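Local coordinates for protein acetyl-CoA acetyltransferase (PDB 6BN2) that probably catalyses the reversible condensation of two acetyl-CoA molecules to acetoacetyl-CoA, as a calcium-binding member of the thiolase family, at residues A[40-45]-A[81-86]; A[170-175]-A[327-332]; A[236-241]-A[250-255]. One frame throughout, in Å; residues are numbered along the deposited sequence.

Contact 1: residues A[40-45]-A[81-86]; sequences VAIKGA and AGLPNT
Lys43 and Ala81 bring the two backbones closest, with Lys43 CA 4.6 Å from Ala81 CA. Residues 40-45 are a middle stretch of helix 34-48. Residues 81-86 form the loop that leads from helix 73-80 to strand 89-93. The loop starts with a Schellman motif. Gly82 has a positive phi of 93°, and the chain here makes two bonds back into the last helical turn. The contact therefore sets the C-terminal end of one helix against the flank of another, in the N-terminal half of the thiolase fold.

The methyl group of Ala81 is the centre of the contact. Its bond from the backbone points toward helix 34-48. Ala81 CB lies 3.6 Å from Ile42 CG2 and equally near Lys43 N. Ile42 CG2 is also 3.9 Å from Leu83 CD1, so one methyl branch of the isoleucine serves both loop residues. The turn of the side chain about its first bond (chi1 -66°) puts CG1 beside the backbone N of Ile42 and brings CG2, anti to that N, to Ala81 and Leu83. The side chains of Ile42 and Leu83 cross at about a right angle.

The same residues reach deeper into the fold: Ile42 packs on Val59 and Met61 of strand 59-62 and on Ala263 of strand 258-268, and Leu83 also touches Val59, so helix, loop and sheet share one apolar patch. Farther along the loop, Asn85 packs on Ala292 of the second subunit.

Lys43 lies on the exposed side. Its extended methylene chain passes the Ala81 carbonyl, with CB 3.6 Å and CD 3.8 Å from Ala81 O. The chain bends only at its last torsion (chi4 -62°), and Lys43 NZ forms a salt bridge with Asp47 OD2 on its own helix.

Contact 2: residues A[170-175]-A[327-332]; sequences LCAKEY and FSVVGL
Val329 touches Cys171 and Ala172 by apolar packing, one branch doing all the work. This packs helix 169-174, in the N-terminal thiolase domain, against the first turn of helix 328-338, in the C-terminal one. Val329 CG2 lies 3.6 Å from Ala172 CA and 3.7 Å from Ala172 CB. It is also 4.1 Å from Cys171 SG. The branch is anti to the backbone N of Val329, while CG1 sits between N and the carbonyl carbon (chi1 64°). The Cys171 side chain also touches Ala333 of the same helix.

Within the two segments the backbone hydrogen bonds are local to each helix. Tyr175 N donates to Cys171 O over 2.9 Å at the end of helix 169-174. The same carbonyl oxygen lies at the edge of the Tyr175 ring, in its plane. At the other helix, Phe327 holds the N-cap position, and Gly331 N donates to Phe327 O at 3.2 Å. Further along helix 328-338, Lys336 NZ is hydrogen-bonded to Tyr175 O, a polar link between the helices.

All three touching residues are buried, and the cysteine side chain is about 9 Å from that of Cys386, predicted to be catalytic. The contact itself is apolar, so it probably rests on burial and close packing; the link to Lys336 lies outside it.

Contact 3: residues A[236-241]-A[250-255]; sequences PTLPTV and TAANAS. With CA (calcium ion), chain B.
Leu238 and Ala252 make a tight apolar contact, with Leu238 CD1 3.4 Å from Ala252 CB. Beside it, the methyl of Thr250 faces a carbonyl: Thr250 CG2 is 3.5 Å from Pro239 O. Val241 CG2 adds looser packing against the Thr250-Ala251 peptide. One ordered water joins the two backbones. It donates to Pro239 O at 2.7 Å and accepts from Ala251 N at 2.9 Å.

The next shell fixes the turn at 250-254. Thr250 OG1 accepts from Asn253 N over 3.2 Å, an ST motif, and more weakly from Ala252 N. It can do so because OG1 sits between the backbone N and the carbonyl carbon (chi1 71°), which leaves CG2 to meet Pro239. In return, Thr250 N donates to Asn253 OD1 over 2.9 Å. That bond is nearly straight at the hydrogen (171°), but the donor stands above the carbonyl plane. Asn253 ND2 is held in turn by Asp183 OD1 and Thr248 O.

Ala254 N is hydrogen-bonded to Thr250 O, and the turn so places the Ala254 carbonyl at the calcium ion. Ala254 O binds the ion at 2.5 Å, and a water binds it at 2.3 Å. Tyr190 OH is a further ligand. Ala252 O also faces the ion, from farther away. The result is a calcium site in which a loop offers main-chain oxygen, beside a tyrosine hydroxyl from helix 179-198.

In the fold
Contact 1 closes first along the chain. It returns the loop after helix 73-80 to helix 34-48, over 35 intervening residues that include strand 59-62. Contact 2 opens later, at helix 169-174, and closes after 151 intervening residues at helix 328-338, joining the N-terminal and C-terminal thiolase domains. Contact 3 falls wholly within that long span and closes a short loop of eight residues before strand 258-268. Contacts 2 and 3 have centres 14 Å apart and meet directly, through Ser328 OG with Asn253 O and Phe327 with Ala254. Contact 1 lies across the chain's centre, 39 Å from each between centres.

Contact 1: residues A[40-45]-A[81-86]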
loop_
_atom_site.group_PDB
_atom_site.type_symbol
_atom_site.label_atom_id
_atom_site.label_comp_id
_atom_site.label_asym_id
_atom_site.label_seq_id
_atom_site.Cartn_x
_atom_site.Cartn_y
_atom_site.Cartn_z
ATOM N N VAL A 40 2.230 17.345 7.354
ATOM C CA VAL A 40 1.916 18.094 8.572
ATOM C C VAL A 40 1.813 17.150 9.763
ATOM O O VAL A 40 2.323 17.442 10.859
ATOM C CB VAL A 40 0.616 18.901 8.383
ATOM C CG1 VAL A 40 0.174 19.507 9.724
ATOM C CG2 VAL A 40 0.816 20.015 7.335
ATOM N N ALA A 41 1.148 16.001 9.569
ATOM C CA ALA A 41 0.976 15.074 10.682
ATOM C C ALA A 41 2.309 14.459 11.085
ATOM O O ALA A 41 2.619 14.359 12.279
ATOM C CB ALA A 41 -0.044 13.986 10.318
ATOM N N ILE A 42 3.119 14.046 10.104
ATOM C CA ILE A 42 4.399 13.428 10.441
ATOM C C ILE A 42 5.301 14.432 11.142
ATOM O O ILE A 42 5.928 14.119 12.159
ATOM C CB ILE A 42 5.074 12.856 9.181
ATOM C CG1 ILE A 42 4.265 11.697 8.610
ATOM C CG2 ILE A 42 6.490 12.385 9.529
ATOM C CD1 ILE A 42 4.757 11.272 7.195
ATOM N N LYS A 43 5.394 15.656 10.606
ATOM C CA LYS A 43 6.229 16.654 11.260
ATOM C C LYS A 43 5.717 16.939 12.663
ATOM O O LYS A 43 6.501 17.077 13.602
ATOM C CB LYS A 43 6.273 17.942 10.442
ATOM C CG LYS A 43 7.136 19.021 11.097
ATOM C CD LYS A 43 7.498 20.117 10.119
ATOM C CE LYS A 43 8.530 21.064 10.739
ATOM N NZ LYS A 43 7.964 21.733 11.934
ATOM N N GLY A 44 4.392 16.966 12.829
ATOM C CA GLY A 44 3.831 17.183 14.155
ATOM C C GLY A 44 4.217 16.096 15.134
ATOM O O GLY A 44 4.527 16.378 16.298
ATOM N N ALA A 45 4.230 14.843 14.670
ATOM C CA ALA A 45 4.594 13.734 15.545
ATOM C C ALA A 45 6.061 13.818 15.952
ATOM O O ALA A 45 6.401 13.561 17.114
ATOM C CB ALA A 45 4.299 12.401 14.855
ATOM N N ALA A 81 7.615 16.520 5.454
ATOM C CA ALA A 81 7.701 16.624 6.907
ATOM C C ALA A 81 9.103 16.949 7.399
ATOM O O ALA A 81 9.285 17.169 8.603
ATOM C CB ALA A 81 7.235 15.314 7.554
ATOM N N GLY A 82 10.092 16.963 6.510
ATOM C CA GLY A 82 11.458 17.205 6.899
ATOM C C GLY A 82 12.275 15.970 7.192
ATOM O O GLY A 82 13.399 16.103 7.698
ATOM N N LEU A 83 11.740 14.776 6.934
ATOM C CA LEU A 83 12.571 13.583 7.023
ATOM C C LEU A 83 13.598 13.610 5.897
ATOM O O LEU A 83 13.323 14.141 4.815
ATOM C CB LEU A 83 11.725 12.319 6.933
ATOM C CG LEU A 83 10.856 12.092 8.185
ATOM C CD1 LEU A 83 9.806 11.020 7.973
ATOM C CD2 LEU A 83 11.754 11.686 9.343
ATOM N N PRO A 84 14.790 13.067 6.125
ATOM C CA PRO A 84 15.832 13.128 5.091
ATOM C C PRO A 84 15.544 12.177 3.935
ATOM O O PRO A 84 14.737 11.255 4.041
ATOM C CB PRO A 84 17.102 12.714 5.843
ATOM C CG PRO A 84 16.617 11.855 6.951
ATOM C CD PRO A 84 15.301 12.505 7.387
ATOM N N ASN A 85 16.252 12.416 2.822
ATOM C CA ASN A 85 16.086 11.573 1.637
ATOM C C ASN A 85 16.688 10.188 1.819
ATOM O O ASN A 85 16.632 9.374 0.883
ATOM C CB ASN A 85 16.674 12.291 0.404
ATOM C CG ASN A 85 18.182 12.529 0.486
ATOM O OD1 ASN A 85 18.918 11.821 1.172
ATOM N ND2 ASN A 85 18.650 13.530 -0.251
ATOM N N THR A 86 17.244 9.897 2.993
ATOM C CA THR A 86 17.705 8.560 3.335
ATOM C C THR A 86 16.611 7.720 3.996
ATOM O O THR A 86 16.882 6.584 4.401
ATOM C CB THR A 86 18.951 8.653 4.237
ATOM O OG1 THR A 86 18.671 9.525 5.352
ATOM C CG2 THR A 86 20.142 9.227 3.451
#

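Contact 2: residues A[170-175]-A[327-332]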
loop_
_atom_site.group_PDB
_atom_site.type_symbol
_atom_site.label_atom_id
_atom_site.label_comp_id
_atom_site.label_asym_id
_atom_site.label_seq_id
_atom_site.Cartn_x
_atom_site.Cartn_y
_atom_site.Cartn_z
ATOM N N LEU A 170 -28.315 -3.189 4.766
ATOM C CA LEU A 170 -28.392 -4.624 5.019
ATOM C C LEU A 170 -28.130 -4.918 6.490
ATOM O O LEU A 170 -28.830 -5.731 7.114
ATOM C CB LEU A 170 -27.376 -5.357 4.134
ATOM C CG LEU A 170 -27.248 -6.871 4.288
ATOM C CD1 LEU A 170 -28.531 -7.573 3.823
ATOM C CD2 LEU A 170 -26.030 -7.363 3.492
ATOM N N CYS A 171 -27.130 -4.241 7.061
ATOM C CA CYS A 171 -26.808 -4.416 8.469
ATOM C C CYS A 171 -27.960 -3.957 9.362
ATOM O O CYS A 171 -28.324 -4.645 10.327
ATOM C CB CYS A 171 -25.512 -3.654 8.773
ATOM S SG CYS A 171 -24.953 -3.767 10.496
ATOM N N ALA A 172 -28.560 -2.801 9.047
ATOM C CA ALA A 172 -29.683 -2.304 9.842
ATOM C C ALA A 172 -30.832 -3.298 9.861
ATOM O O ALA A 172 -31.482 -3.495 10.896
ATOM C CB ALA A 172 -30.166 -0.963 9.291
ATOM N N LYS A 173 -31.102 -3.923 8.715
ATOM C CA LYS A 173 -32.209 -4.865 8.611
ATOM C C LYS A 173 -31.921 -6.133 9.404
ATOM O O LYS A 173 -32.754 -6.589 10.197
ATOM C CB LYS A 173 -32.457 -5.187 7.135
ATOM C CG LYS A 173 -33.584 -6.178 6.881
ATOM C CD LYS A 173 -33.639 -6.549 5.401
ATOM C CE LYS A 173 -32.334 -7.209 4.955
ATOM N NZ LYS A 173 -32.208 -7.339 3.473
ATOM N N GLU A 174 -30.730 -6.710 9.202
ATOM C CA GLU A 174 -30.388 -7.978 9.838
ATOM C C GLU A 174 -30.279 -7.844 11.351
ATOM O O GLU A 174 -30.639 -8.770 12.084
ATOM C CB GLU A 174 -29.074 -8.507 9.259
ATOM C CG GLU A 174 -28.481 -9.690 10.012
ATOM C CD GLU A 174 -29.202 -10.995 9.717
ATOM O OE1 GLU A 174 -29.877 -11.071 8.667
ATOM O OE2 GLU A 174 -29.096 -11.937 10.536
ATOM N N TYR A 175 -29.769 -6.713 11.842
ATOM C CA TYR A 175 -29.551 -6.548 13.274
ATOM C C TYR A 175 -30.640 -5.721 13.954
ATOM O O TYR A 175 -30.497 -5.374 15.134
ATOM C CB TYR A 175 -28.155 -5.962 13.515
ATOM C CG TYR A 175 -27.118 -7.043 13.352
ATOM C CD1 TYR A 175 -26.854 -7.932 14.388
ATOM C CD2 TYR A 175 -26.444 -7.220 12.151
ATOM C CE1 TYR A 175 -25.932 -8.961 14.236
ATOM C CE2 TYR A 175 -25.515 -8.247 11.995
ATOM C CZ TYR A 175 -25.263 -9.104 13.044
ATOM O OH TYR A 175 -24.350 -10.128 12.907
ATOM N N PHE A 327 -20.805 4.421 9.635
ATOM C CA PHE A 327 -22.228 4.726 9.687
ATOM C C PHE A 327 -22.663 4.552 11.135
ATOM O O PHE A 327 -22.072 3.754 11.874
ATOM C CB PHE A 327 -23.063 3.775 8.802
ATOM C CG PHE A 327 -22.681 3.800 7.346
ATOM C CD1 PHE A 327 -23.342 4.639 6.465
ATOM C CD2 PHE A 327 -21.663 2.985 6.868
ATOM C CE1 PHE A 327 -23.001 4.673 5.126
ATOM C CE2 PHE A 327 -21.304 3.017 5.524
ATOM C CZ PHE A 327 -21.970 3.866 4.656
ATOM N N SER A 328 -23.699 5.289 11.540
ATOM C CA SER A 328 -24.242 5.070 12.879
ATOM C C SER A 328 -24.645 3.611 13.062
ATOM O O SER A 328 -24.469 3.033 14.145
ATOM C CB SER A 328 -25.441 5.982 13.135
ATOM O OG SER A 328 -25.048 7.352 13.204
ATOM N N VAL A 329 -25.176 2.989 12.005
ATOM C CA VAL A 329 -25.607 1.600 12.153
ATOM C C VAL A 329 -24.423 0.682 12.414
ATOM O O VAL A 329 -24.555 -0.311 13.139
ATOM C CB VAL A 329 -26.417 1.141 10.925
ATOM C CG1 VAL A 329 -25.557 1.151 9.647
ATOM C CG2 VAL A 329 -27.038 -0.252 11.182
ATOM N N VAL A 330 -23.253 0.994 11.858
ATOM C CA VAL A 330 -22.064 0.186 12.124
ATOM C C VAL A 330 -21.661 0.306 13.587
ATOM O O VAL A 330 -21.367 -0.695 14.255
ATOM C CB VAL A 330 -20.923 0.589 11.175
ATOM C CG1 VAL A 330 -19.590 -0.045 11.605
ATOM C CG2 VAL A 330 -21.292 0.183 9.751
ATOM N N GLY A 331 -21.666 1.529 14.120
ATOM C CA GLY A 331 -21.347 1.696 15.529
ATOM C C GLY A 331 -22.307 0.923 16.408
ATOM O O GLY A 331 -21.897 0.189 17.315
ATOM N N LEU A 332 -23.604 1.053 16.124
ATOM C CA LEU A 332 -24.612 0.369 16.926
ATOM C C LEU A 332 -24.498 -1.143 16.792
ATOM O O LEU A 332 -24.644 -1.871 17.780
ATOM C CB LEU A 332 -26.008 0.827 16.510
ATOM C CG LEU A 332 -26.327 2.270 16.912
ATOM C CD1 LEU A 332 -27.552 2.792 16.183
ATOM C CD2 LEU A 332 -26.532 2.351 18.427
#

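Contact 3: residues A[236-241]-A[250-255]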
loop_
_atom_site.group_PDB
_atom_site.type_symbol
_atom_site.label_atom_id
_atom_site.label_comp_id
_atom_site.label_asym_id
_atom_site.label_seq_id
_atom_site.Cartn_x
_atom_site.Cartn_y
_atom_site.Cartn_z
ATOM N N PRO A 236 -34.415 13.987 12.168
ATOM C CA PRO A 236 -35.463 12.961 12.025
ATOM C C PRO A 236 -36.279 13.074 10.746
ATOM O O PRO A 236 -37.112 12.193 10.495
ATOM C CB PRO A 236 -36.359 13.188 13.252
ATOM C CG PRO A 236 -35.617 14.126 14.139
ATOM C CD PRO A 236 -34.745 14.935 13.247
ATOM N N THR A 237 -36.086 14.124 9.944
ATOM C CA THR A 237 -36.864 14.340 8.733
ATOM C C THR A 237 -36.061 14.167 7.453
ATOM O O THR A 237 -36.651 14.214 6.365
ATOM C CB THR A 237 -37.480 15.749 8.739
ATOM O OG1 THR A 237 -36.435 16.725 8.623
ATOM C CG2 THR A 237 -38.232 15.986 10.025
ATOM N N LEU A 238 -34.747 13.984 7.546
ATOM C CA LEU A 238 -33.919 13.869 6.357
ATOM C C LEU A 238 -34.311 12.633 5.546
ATOM O O LEU A 238 -34.781 11.636 6.105
ATOM C CB LEU A 238 -32.443 13.785 6.737
ATOM C CG LEU A 238 -31.797 15.036 7.321
ATOM C CD1 LEU A 238 -30.378 14.711 7.692
ATOM C CD2 LEU A 238 -31.828 16.165 6.319
ATOM N N PRO A 239 -34.117 12.668 4.230
ATOM C CA PRO A 239 -34.448 11.505 3.401
ATOM C C PRO A 239 -33.419 10.393 3.538
ATOM O O PRO A 239 -32.251 10.625 3.857
ATOM C CB PRO A 239 -34.449 12.083 1.980
ATOM C CG PRO A 239 -33.455 13.197 2.053
ATOM C CD PRO A 239 -33.634 13.803 3.419
ATOM N N THR A 240 -33.875 9.165 3.296
ATOM C CA THR A 240 -32.992 7.999 3.330
ATOM C C THR A 240 -32.320 7.857 1.968
ATOM O O THR A 240 -32.967 7.497 0.980
ATOM C CB THR A 240 -33.768 6.741 3.704
ATOM O OG1 THR A 240 -34.901 6.589 2.834
ATOM C CG2 THR A 240 -34.241 6.833 5.159
ATOM N N VAL A 241 -31.014 8.120 1.922
ATOM C CA VAL A 241 -30.355 8.391 0.652
ATOM C C VAL A 241 -29.957 7.132 -0.109
ATOM O O VAL A 241 -29.696 7.210 -1.315
ATOM C CB VAL A 241 -29.129 9.291 0.885
ATOM C CG1 VAL A 241 -29.578 10.680 1.335
ATOM C CG2 VAL A 241 -28.216 8.685 1.915
ATOM N N THR A 250 -29.158 8.051 6.546
ATOM C CA THR A 250 -29.305 9.400 6.003
ATOM C C THR A 250 -27.947 10.081 5.912
ATOM O O THR A 250 -26.927 9.571 6.385
ATOM C CB THR A 250 -30.215 10.286 6.860
ATOM O OG1 THR A 250 -29.532 10.591 8.083
ATOM C CG2 THR A 250 -31.549 9.602 7.165
ATOM N N ALA A 251 -27.953 11.281 5.326
ATOM C CA ALA A 251 -26.722 12.063 5.261
ATOM C C ALA A 251 -26.218 12.429 6.649
ATOM O O ALA A 251 -25.011 12.611 6.841
ATOM C CB ALA A 251 -26.938 13.330 4.427
ATOM N N ALA A 252 -27.121 12.550 7.624
ATOM C CA ALA A 252 -26.717 12.940 8.970
ATOM C C ALA A 252 -26.245 11.780 9.822
ATOM O O ALA A 252 -25.401 11.984 10.700
ATOM C CB ALA A 252 -27.866 13.630 9.706
ATOM N N ASN A 253 -26.784 10.576 9.629
ATOM C CA ASN A 253 -26.373 9.464 10.483
ATOM C C ASN A 253 -25.349 8.561 9.808
ATOM O O ASN A 253 -24.864 7.610 10.429
ATOM C CB ASN A 253 -27.613 8.686 11.006
ATOM C CG ASN A 253 -28.365 7.898 9.925
ATOM O OD1 ASN A 253 -27.778 7.416 8.959
ATOM N ND2 ASN A 253 -29.674 7.722 10.132
ATOM N N ALA A 254 -24.967 8.881 8.576
ATOM C CA ALA A 254 -23.789 8.322 7.931
ATOM C C ALA A 254 -22.625 9.280 8.133
ATOM O O ALA A 254 -22.813 10.472 8.381
ATOM C CB ALA A 254 -24.041 8.122 6.436
ATOM N N SER A 255 -21.409 8.758 8.032
ATOM C CA SER A 255 -20.262 9.646 8.037
ATOM C C SER A 255 -20.222 10.439 6.732
ATOM O O SER A 255 -20.987 10.195 5.790
ATOM C CB SER A 255 -18.961 8.861 8.241
ATOM O OG SER A 255 -18.720 7.948 7.179
HETATM CA CA CA B . -23.010 12.846 9.187
HETATM O O HOH W 1 -30.277 12.483 4.140
HETATM O O HOH W 2 -21.430 14.313 9.881
#